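Local coordinates for p800 reaction center core protein (Heliobacterium modesticaldum, PDB 5V8K), which forms the symmetric core of a homodimeric photosynthetic reaction center, a membrane protein that binds bacteriochlorophylls, carotenoid and a [4Fe-4S] cluster, at residues N1-V6 against L12-T17; A20-H25 against P102-F107. All coordinates share one frame; numbering follows the deposited sequence.

Interaction 1 (N1-V6 against L12-T17); sequences NPRAQV and LKVPAT. Unlike the reference sequence in segment 12-17: Leu12 (reference Asp). With GBF (Bacteriochlorophyll g), chain B.
Pro2, Arg3 and Val6 pack against Val14, Ala16 and the carbonyl of Pro15 in a contact without polar bonds that folds the N-terminal peptide, with its short 3-10 turn at residues 2-4, onto the loop leading into helix 18-39, the first long helix of this PsaA/PsaB-family reaction center core. The turn is held from within by backbone bonds from Ala4 N to Asn1 O and from Gln5 N to Pro2 O; the contact across the segments is van der Waals packing. Proline suits the start of this turn because its ring fixes phi, and the CB-CG-CD side of that puckered ring meets two backbone carbonyl oxygens: CG of Pro2 is 3.8 Å from Pro15 O, and CD of Pro2 is 3.9 Å from Ala16 O. Arg3 contributes its aliphatic stem, with CD 3.5 Å from Ala16 CB; alanine leaves room for the chain to pass on toward solvent.

Val14 fills the middle. Its CG1 lies between the backbone N and the carbonyl carbon (chi1 65°), which presents this methyl to both CG of Arg3 and CG2 of Val6. The two valines meet tip to tip, CG2 of Val6 being 4.1 Å from CG1 of Val14. Compact branched side chains fit here because the same pair also borders the bacteriochlorophyll g of chain B, Val6 beside its methyl ester and Val14 beside the ester that carries the tail. Pro2, Val14 and Pro15 touch a second bacteriochlorophyll g, making the folded terminus part of two pigment pockets. Beyond the contact, Gln5 OE1 is hydrogen-bonded to Trp200 NE1, and Thr17 OG1 caps helix 18-39 through Ala20 N. On its pigment side, Val14 CB stands 3.5 Å from O1A, the carbonyl oxygen of the chain B tail ester.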
loop_
_atom_site.group_PDB
_atom_site.type_symbol
_atom_site.label_atom_id
_atom_site.label_comp_id
_atom_site.label_asym_id
_atom_site.label_seq_id
_atom_site.Cartn_x
_atom_site.Cartn_y
_atom_site.Cartn_z
ATOM N N ASN A 1 -32.028 -27.741 -3.892
ATOM C CA ASN A 1 -30.932 -28.623 -3.514
ATOM C C ASN A 1 -29.676 -27.780 -3.397
ATOM O O ASN A 1 -28.719 -27.947 -4.155
ATOM C CB ASN A 1 -30.736 -29.744 -4.526
ATOM C CG ASN A 1 -29.713 -30.758 -4.058
ATOM O OD1 ASN A 1 -29.446 -30.878 -2.858
ATOM N ND2 ASN A 1 -29.116 -31.475 -5.000
ATOM N N PRO A 2 -29.693 -26.885 -2.416
ATOM C CA PRO A 2 -28.624 -25.887 -2.291
ATOM C C PRO A 2 -27.229 -26.469 -2.257
ATOM O O PRO A 2 -26.290 -25.812 -2.722
ATOM C CB PRO A 2 -28.951 -25.200 -0.967
ATOM C CG PRO A 2 -30.279 -25.636 -0.594
ATOM C CD PRO A 2 -30.611 -26.874 -1.276
ATOM N N ARG A 3 -27.054 -27.666 -1.697
ATOM C CA ARG A 3 -25.718 -28.234 -1.580
ATOM C C ARG A 3 -25.102 -28.454 -2.945
ATOM O O ARG A 3 -23.875 -28.452 -3.074
ATOM C CB ARG A 3 -25.743 -29.545 -0.791
ATOM C CG ARG A 3 -25.912 -29.342 0.725
ATOM C CD ARG A 3 -25.863 -30.644 1.513
ATOM N NE ARG A 3 -24.784 -31.519 1.052
ATOM C CZ ARG A 3 -24.172 -32.435 1.802
ATOM N NH1 ARG A 3 -23.211 -33.182 1.265
ATOM N NH2 ARG A 3 -24.500 -32.600 3.083
ATOM N N ALA A 4 -25.928 -28.643 -3.974
ATOM C CA ALA A 4 -25.436 -28.790 -5.327
ATOM C C ALA A 4 -25.230 -27.450 -6.021
ATOM O O ALA A 4 -24.701 -27.418 -7.131
ATOM C CB ALA A 4 -26.405 -29.651 -6.137
ATOM N N GLN A 5 -25.616 -26.344 -5.399
ATOM C CA GLN A 5 -25.690 -25.075 -6.100
ATOM C C GLN A 5 -24.766 -24.036 -5.502
ATOM O O GLN A 5 -24.928 -22.852 -5.780
ATOM C CB GLN A 5 -27.128 -24.562 -6.112
ATOM C CG GLN A 5 -28.140 -25.609 -6.589
ATOM C CD GLN A 5 -29.561 -25.193 -6.313
ATOM O OE1 GLN A 5 -29.881 -24.712 -5.228
ATOM N NE2 GLN A 5 -30.417 -25.367 -7.283
ATOM N N VAL A 6 -23.814 -24.455 -4.674
ATOM C CA VAL A 6 -22.840 -23.562 -4.073
ATOM C C VAL A 6 -21.446 -24.045 -4.437
ATOM O O VAL A 6 -21.238 -25.184 -4.846
ATOM C CB VAL A 6 -22.984 -23.479 -2.541
ATOM C CG1 VAL A 6 -24.342 -22.984 -2.161
ATOM C CG2 VAL A 6 -22.715 -24.829 -1.907
ATOM N N LEU A 12 -20.786 -28.498 2.337
ATOM C CA LEU A 12 -20.910 -29.047 3.683
ATOM C C LEU A 12 -21.278 -28.014 4.751
ATOM O O LEU A 12 -21.336 -28.364 5.931
ATOM C CB LEU A 12 -19.588 -29.727 4.079
ATOM C CG LEU A 12 -18.392 -28.779 4.349
ATOM C CD1 LEU A 12 -17.432 -29.424 5.329
ATOM C CD2 LEU A 12 -17.621 -28.353 3.084
ATOM N N LYS A 13 -21.498 -26.753 4.396
ATOM C CA LYS A 13 -21.785 -25.712 5.375
ATOM C C LYS A 13 -23.068 -24.949 5.113
ATOM O O LYS A 13 -23.517 -24.228 6.000
ATOM C CB LYS A 13 -20.642 -24.681 5.426
ATOM C CG LYS A 13 -19.268 -25.291 5.618
ATOM C CD LYS A 13 -18.270 -24.256 6.127
ATOM C CE LYS A 13 -17.260 -23.942 5.142
ATOM N NZ LYS A 13 -16.485 -25.150 4.783
ATOM N N VAL A 14 -23.641 -25.042 3.921
ATOM C CA VAL A 14 -24.840 -24.276 3.581
ATOM C C VAL A 14 -26.061 -24.986 4.162
ATOM O O VAL A 14 -26.145 -26.215 4.071
ATOM C CB VAL A 14 -24.957 -24.093 2.061
ATOM C CG1 VAL A 14 -25.168 -25.412 1.348
ATOM C CG2 VAL A 14 -26.087 -23.141 1.715
ATOM N N PRO A 15 -27.021 -24.274 4.773
ATOM C CA PRO A 15 -28.282 -24.930 5.156
ATOM C C PRO A 15 -28.899 -25.680 3.987
ATOM O O PRO A 15 -29.199 -25.075 2.955
ATOM C CB PRO A 15 -29.163 -23.763 5.615
ATOM C CG PRO A 15 -28.186 -22.698 6.046
ATOM C CD PRO A 15 -26.986 -22.856 5.173
ATOM N N ALA A 16 -29.092 -26.991 4.144
ATOM C CA ALA A 16 -29.364 -27.893 3.033
ATOM C C ALA A 16 -30.836 -28.257 2.855
ATOM O O ALA A 16 -31.162 -28.973 1.907
ATOM C CB ALA A 16 -28.551 -29.188 3.206
ATOM N N THR A 17 -31.728 -27.793 3.730
ATOM C CA THR A 17 -33.146 -28.131 3.651
ATOM C C THR A 17 -33.979 -26.904 3.980
ATOM O O THR A 17 -33.488 -25.941 4.577
ATOM C CB THR A 17 -33.496 -29.242 4.625
ATOM O OG1 THR A 17 -33.133 -28.811 5.936
ATOM C CG2 THR A 17 -32.749 -30.521 4.266
HETATM MG MG GBF B . -23.594 -14.851 -0.049
HETATM C CHA GBF B . -21.646 -17.677 -0.896
HETATM C CHB GBF B . -25.826 -16.902 1.289
HETATM C CHC GBF B . -24.935 -12.007 1.413
HETATM C CHD GBF B . -20.772 -12.916 -1.082
HETATM N NA GBF B . -23.767 -16.834 0.052
HETATM C C1A GBF B . -22.958 -17.866 -0.202
HETATM C C2A GBF B . -23.508 -19.261 -0.064
HETATM C C3A GBF B . -24.952 -18.940 0.323
HETATM C C4A GBF B . -24.826 -17.468 0.584
HETATM C CMA GBF B . -25.948 -19.204 -0.802
HETATM C CAA GBF B . -22.842 -20.184 0.952
HETATM C CBA GBF B . -22.738 -19.541 2.327
HETATM C CGA GBF B . -22.431 -20.572 3.391
HETATM O O1A GBF B . -22.634 -21.759 3.184
HETATM O O2A GBF B . -22.520 -20.091 4.749
HETATM N NB GBF B . -25.156 -14.532 1.226
HETATM C C1B GBF B . -26.048 -15.475 1.604
HETATM C C2B GBF B . -27.112 -14.876 2.282
HETATM C C3B GBF B . -26.837 -13.500 2.323
HETATM C C4B GBF B . -25.611 -13.334 1.632
HETATM C CMB GBF B . -28.277 -15.636 2.883
HETATM C CAB GBF B . -27.653 -12.404 2.925
HETATM C CBB GBF B . -28.913 -12.427 3.367
HETATM N NC GBF B . -23.012 -12.883 0.037
HETATM C C1C GBF B . -23.613 -11.904 0.722
HETATM C C2C GBF B . -23.038 -10.548 0.932
HETATM C C3C GBF B . -21.841 -10.978 0.200
HETATM C C4C GBF B . -21.865 -12.264 -0.327
HETATM C CMC GBF B . -23.916 -9.570 0.169
HETATM C CAC GBF B . -20.663 -10.109 -0.021
HETATM C CBC GBF B . -20.547 -8.694 0.472
HETATM N ND GBF B . -21.709 -15.095 -0.725
HETATM C C1D GBF B . -20.715 -14.378 -1.213
HETATM C C2D GBF B . -19.417 -15.002 -1.920
HETATM C C3D GBF B . -19.970 -16.258 -1.721
HETATM C C4D GBF B . -21.233 -16.342 -1.053
HETATM C CMD GBF B . -18.196 -14.431 -2.580
HETATM C CAD GBF B . -19.473 -17.647 -1.821
HETATM O OBD GBF B . -18.591 -18.197 -2.536
HETATM C CBD GBF B . -20.551 -18.570 -1.339
HETATM C CGD GBF B . -21.067 -19.358 -2.471
HETATM O O1D GBF B . -20.780 -20.520 -2.683
HETATM O O2D GBF B . -21.993 -18.703 -3.332
HETATM C CED GBF B . -22.140 -19.251 -4.621
HETATM C C1 GBF B . -21.746 -20.676 5.792
HETATM C C2 GBF B . -22.011 -19.920 7.068
HETATM C C3 GBF B . -22.899 -20.346 7.986
HETATM C C4 GBF B . -23.668 -21.636 7.772
HETATM C C5 GBF B . -23.080 -19.487 9.226
HETATM C C6 GBF B . -23.451 -20.326 10.439
HETATM C C7 GBF B . -23.245 -19.521 11.705
HETATM C C8 GBF B . -22.595 -19.998 12.789
HETATM C C9 GBF B . -22.038 -21.395 12.819
HETATM C C10 GBF B . -22.433 -19.164 14.043
HETATM C C11 GBF B . -21.910 -17.765 13.749
HETATM C C12 GBF B . -22.482 -16.786 14.753
HETATM C C13 GBF B . -22.057 -15.518 14.743
HETATM C C14 GBF B . -21.023 -15.121 13.735
HETATM C C15 GBF B . -22.597 -14.502 15.724
#

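Interaction 2 (A20-H25 against P102-F107); sequences AVLKAH and PAEEKF. With GBF (Bacteriochlorophyll g), chain L.
Leu22 CD2 lies over one face of the Glu104 carboxylate; the amine of Lys23 approaches OE2 close to the plane, tilted to the other side, while OE1 points into the macrocycle of the chain L bacteriochlorophyll g. The carboxylate stands almost perpendicular to that macrocycle. At the pigment's rim, the Phe107 ring meets the ethylidene group by its edge, CE2 being 3.6 Å from CAC, with CBC near the plane of the ring.

Glu104 OE1 is the axial ligand of the magnesium, at 2.4 Å. An extended chain, CG anti to the backbone N (chi1 172°), carries the oxygen out from helix 102-108 to the metal. OE2 forms a salt bridge with Lys23 NZ at 3.1 Å, weak as a hydrogen bond. Lys23 NZ is also hydrogen-bonded to Ser101 OG and Phe96 O, so the lysine is held from several sides; its positive charge would probably balance that of the glutamate. Leucine suits the face it covers because its CD2, 3.5 Å from Glu104 CD, packs over the carboxylate without competing for the metal.

Phe107 also sets its CB 3.4 Å from the pigment methyl CMD. With an alanine here, the ethylidene group would probably lose its aromatic neighbour, leaving a gap at that edge of the macrocycle.

Helix 18-39 thus faces helix 102-108 across a buried polar pair, with Glu104 of the shorter helix and Leu22 of the longer on the same side of the macrocycle. On the first helix, His25 NE2 is ligand to the magnesium of another bacteriochlorophyll g. Lys23 also reaches the chain just before helix 102-108, through Phe96 O at the end of helix 77-97 and through Ser101 in the linker between the two helices.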
loop_
_atom_site.group_PDB
_atom_site.type_symbol
_atom_site.label_atom_id
_atom_site.label_comp_id
_atom_site.label_asym_id
_atom_site.label_seq_id
_atom_site.Cartn_x
_atom_site.Cartn_y
_atom_site.Cartn_z
ATOM N N ALA A 20 -33.746 -26.328 7.729
ATOM C CA ALA A 20 -32.469 -25.770 8.163
ATOM C C ALA A 20 -32.338 -24.300 7.791
ATOM O O ALA A 20 -31.697 -23.527 8.519
ATOM C CB ALA A 20 -31.319 -26.565 7.548
ATOM N N VAL A 21 -32.905 -23.900 6.650
ATOM C CA VAL A 21 -32.853 -22.498 6.258
ATOM C C VAL A 21 -33.653 -21.656 7.235
ATOM O O VAL A 21 -33.182 -20.621 7.729
ATOM C CB VAL A 21 -33.345 -22.322 4.808
ATOM C CG1 VAL A 21 -33.493 -20.842 4.476
ATOM C CG2 VAL A 21 -32.333 -22.923 3.849
ATOM N N LEU A 22 -34.866 -22.106 7.553
ATOM C CA LEU A 22 -35.683 -21.397 8.534
ATOM C C LEU A 22 -34.964 -21.288 9.865
ATOM O O LEU A 22 -34.992 -20.234 10.505
ATOM C CB LEU A 22 -37.033 -22.095 8.720
ATOM C CG LEU A 22 -38.021 -21.233 9.515
ATOM C CD1 LEU A 22 -38.487 -20.001 8.706
ATOM C CD2 LEU A 22 -39.196 -22.062 9.945
ATOM N N LYS A 23 -34.305 -22.358 10.300
ATOM C CA LYS A 23 -33.570 -22.303 11.559
ATOM C C LYS A 23 -32.441 -21.289 11.488
ATOM O O LYS A 23 -32.180 -20.572 12.455
ATOM C CB LYS A 23 -33.026 -23.676 11.910
ATOM C CG LYS A 23 -34.127 -24.697 12.219
ATOM C CD LYS A 23 -34.802 -24.457 13.547
ATOM C CE LYS A 23 -36.010 -25.368 13.656
ATOM N NZ LYS A 23 -36.792 -25.039 14.853
ATOM N N ALA A 24 -31.767 -21.208 10.341
ATOM C CA ALA A 24 -30.723 -20.206 10.184
ATOM C C ALA A 24 -31.306 -18.807 10.285
ATOM O O ALA A 24 -30.710 -17.931 10.916
ATOM C CB ALA A 24 -30.002 -20.407 8.854
ATOM N N HIS A 25 -32.484 -18.586 9.693
ATOM C CA HIS A 25 -33.128 -17.284 9.793
ATOM C C HIS A 25 -33.492 -16.951 11.235
ATOM O O HIS A 25 -33.291 -15.822 11.685
ATOM C CB HIS A 25 -34.373 -17.252 8.918
ATOM C CG HIS A 25 -34.091 -17.205 7.455
ATOM N ND1 HIS A 25 -35.097 -17.112 6.518
ATOM C CD2 HIS A 25 -32.927 -17.238 6.757
ATOM C CE1 HIS A 25 -34.568 -17.094 5.308
ATOM N NE2 HIS A 25 -33.259 -17.189 5.428
ATOM N N PRO A 102 -39.955 -31.032 13.498
ATOM C CA PRO A 102 -40.475 -31.766 12.324
ATOM C C PRO A 102 -41.824 -31.277 11.823
ATOM O O PRO A 102 -42.042 -31.252 10.608
ATOM C CB PRO A 102 -40.556 -33.213 12.832
ATOM C CG PRO A 102 -39.608 -33.281 13.959
ATOM C CD PRO A 102 -39.635 -31.929 14.614
ATOM N N ALA A 103 -42.753 -30.908 12.709
ATOM C CA ALA A 103 -44.023 -30.359 12.240
ATOM C C ALA A 103 -43.805 -29.052 11.487
ATOM O O ALA A 103 -44.385 -28.829 10.417
ATOM C CB ALA A 103 -44.973 -30.145 13.417
ATOM N N GLU A 104 -42.959 -28.178 12.025
ATOM C CA GLU A 104 -42.597 -26.967 11.301
ATOM C C GLU A 104 -42.042 -27.309 9.922
ATOM O O GLU A 104 -42.421 -26.687 8.921
ATOM C CB GLU A 104 -41.612 -26.159 12.150
ATOM C CG GLU A 104 -40.970 -24.949 11.519
ATOM C CD GLU A 104 -40.007 -24.290 12.493
ATOM O OE1 GLU A 104 -40.443 -23.454 13.309
ATOM O OE2 GLU A 104 -38.816 -24.641 12.484
ATOM N N GLU A 105 -41.183 -28.326 9.835
ATOM C CA GLU A 105 -40.640 -28.699 8.533
ATOM C C GLU A 105 -41.734 -29.191 7.601
ATOM O O GLU A 105 -41.809 -28.766 6.442
ATOM C CB GLU A 105 -39.561 -29.763 8.686
ATOM C CG GLU A 105 -38.452 -29.363 9.621
ATOM C CD GLU A 105 -37.267 -30.290 9.522
ATOM O OE1 GLU A 105 -36.863 -30.588 8.377
ATOM O OE2 GLU A 105 -36.745 -30.723 10.578
ATOM N N LYS A 106 -42.588 -30.099 8.083
ATOM C CA LYS A 106 -43.638 -30.639 7.228
ATOM C C LYS A 106 -44.448 -29.511 6.612
ATOM O O LYS A 106 -44.741 -29.520 5.414
ATOM C CB LYS A 106 -44.544 -31.594 8.023
ATOM N N PHE A 107 -44.775 -28.505 7.405
ATOM C CA PHE A 107 -45.531 -27.375 6.885
ATOM C C PHE A 107 -44.730 -26.578 5.854
ATOM O O PHE A 107 -45.290 -26.112 4.854
ATOM C CB PHE A 107 -45.964 -26.497 8.054
ATOM C CG PHE A 107 -46.620 -25.227 7.639
ATOM C CD1 PHE A 107 -47.959 -25.207 7.280
ATOM C CD2 PHE A 107 -45.900 -24.053 7.602
ATOM C CE1 PHE A 107 -48.562 -24.032 6.899
ATOM C CE2 PHE A 107 -46.495 -22.878 7.215
ATOM C CZ PHE A 107 -47.826 -22.863 6.863
HETATM MG MG GBF L . -42.184 -21.977 13.970
HETATM C CHA GBF L . -43.788 -24.663 15.568
HETATM C CHB GBF L . -40.836 -21.147 16.884
HETATM C CHC GBF L . -41.303 -19.055 12.399
HETATM C CHD GBF L . -44.089 -22.914 11.076
HETATM N NA GBF L . -42.258 -22.720 15.799
HETATM C C1A GBF L . -42.855 -23.789 16.337
HETATM C C2A GBF L . -42.341 -24.304 17.650
HETATM C C3A GBF L . -41.801 -22.974 18.164
HETATM C C4A GBF L . -41.598 -22.242 16.859
HETATM C CMA GBF L . -42.809 -22.219 19.025
HETATM C CAA GBF L . -41.253 -25.375 17.671
HETATM C CBA GBF L . -41.174 -25.954 19.081
HETATM C CGA GBF L . -39.954 -26.819 19.248
HETATM O O1A GBF L . -39.639 -27.139 20.381
HETATM O O2A GBF L . -39.577 -27.720 18.178
HETATM N NB GBF L . -41.090 -20.366 14.549
HETATM C C1B GBF L . -40.662 -20.152 15.794
HETATM C C2B GBF L . -40.003 -18.940 15.823
HETATM C C3B GBF L . -40.141 -18.355 14.561
HETATM C C4B GBF L . -40.894 -19.268 13.812
HETATM C CMB GBF L . -39.278 -18.410 17.019
HETATM C CAB GBF L . -39.601 -17.051 14.097
HETATM C CBB GBF L . -38.943 -16.132 14.790
HETATM N NC GBF L . -42.663 -21.158 12.171
HETATM C C1C GBF L . -42.156 -20.030 11.666
HETATM C C2C GBF L . -42.350 -19.566 10.263
HETATM C C3C GBF L . -43.146 -20.793 10.030
HETATM C C4C GBF L . -43.310 -21.655 11.100
HETATM C CMC GBF L . -43.157 -18.264 10.257
HETATM C CAC GBF L . -43.763 -21.116 8.721
HETATM C CBC GBF L . -43.589 -20.227 7.512
HETATM N ND GBF L . -43.573 -23.332 13.369
HETATM C C1D GBF L . -44.250 -23.721 12.301
HETATM C C2D GBF L . -45.249 -25.008 12.326
HETATM C C3D GBF L . -44.922 -25.207 13.651
HETATM C C4D GBF L . -44.002 -24.302 14.250
HETATM C CMD GBF L . -46.137 -25.737 11.374
HETATM C CAD GBF L . -45.156 -26.306 14.618
HETATM O OBD GBF L . -46.054 -27.201 14.750
HETATM C CBD GBF L . -44.400 -25.990 15.851
HETATM C CGD GBF L . -45.330 -25.862 17.009
HETATM O O1D GBF L . -46.153 -24.964 17.011
HETATM O O2D GBF L . -45.298 -26.780 18.134
HETATM C CED GBF L . -44.369 -27.860 18.162
#

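In the fold
From the N terminus, the chain makes a short 3-10 turn, runs through a five-residue connection and returns to meet itself in interaction 1, closing a small local loop just before helix 18-39. Interaction 2 opens only on that helix and closes a much longer loop, mostly helical, at helix 102-108. The two contacts therefore follow in series, neither nested nor crossed, with centres about 15 Å apart. Pro15 joins them directly: its ring packs on Ala20, Val21 and Ala24, with its CB 3.7 Å from Val21 CG2. The folded terminus is in this way set against the first turns of helix 18-39, whose Leu22 and Lys23 meet helix 102-108.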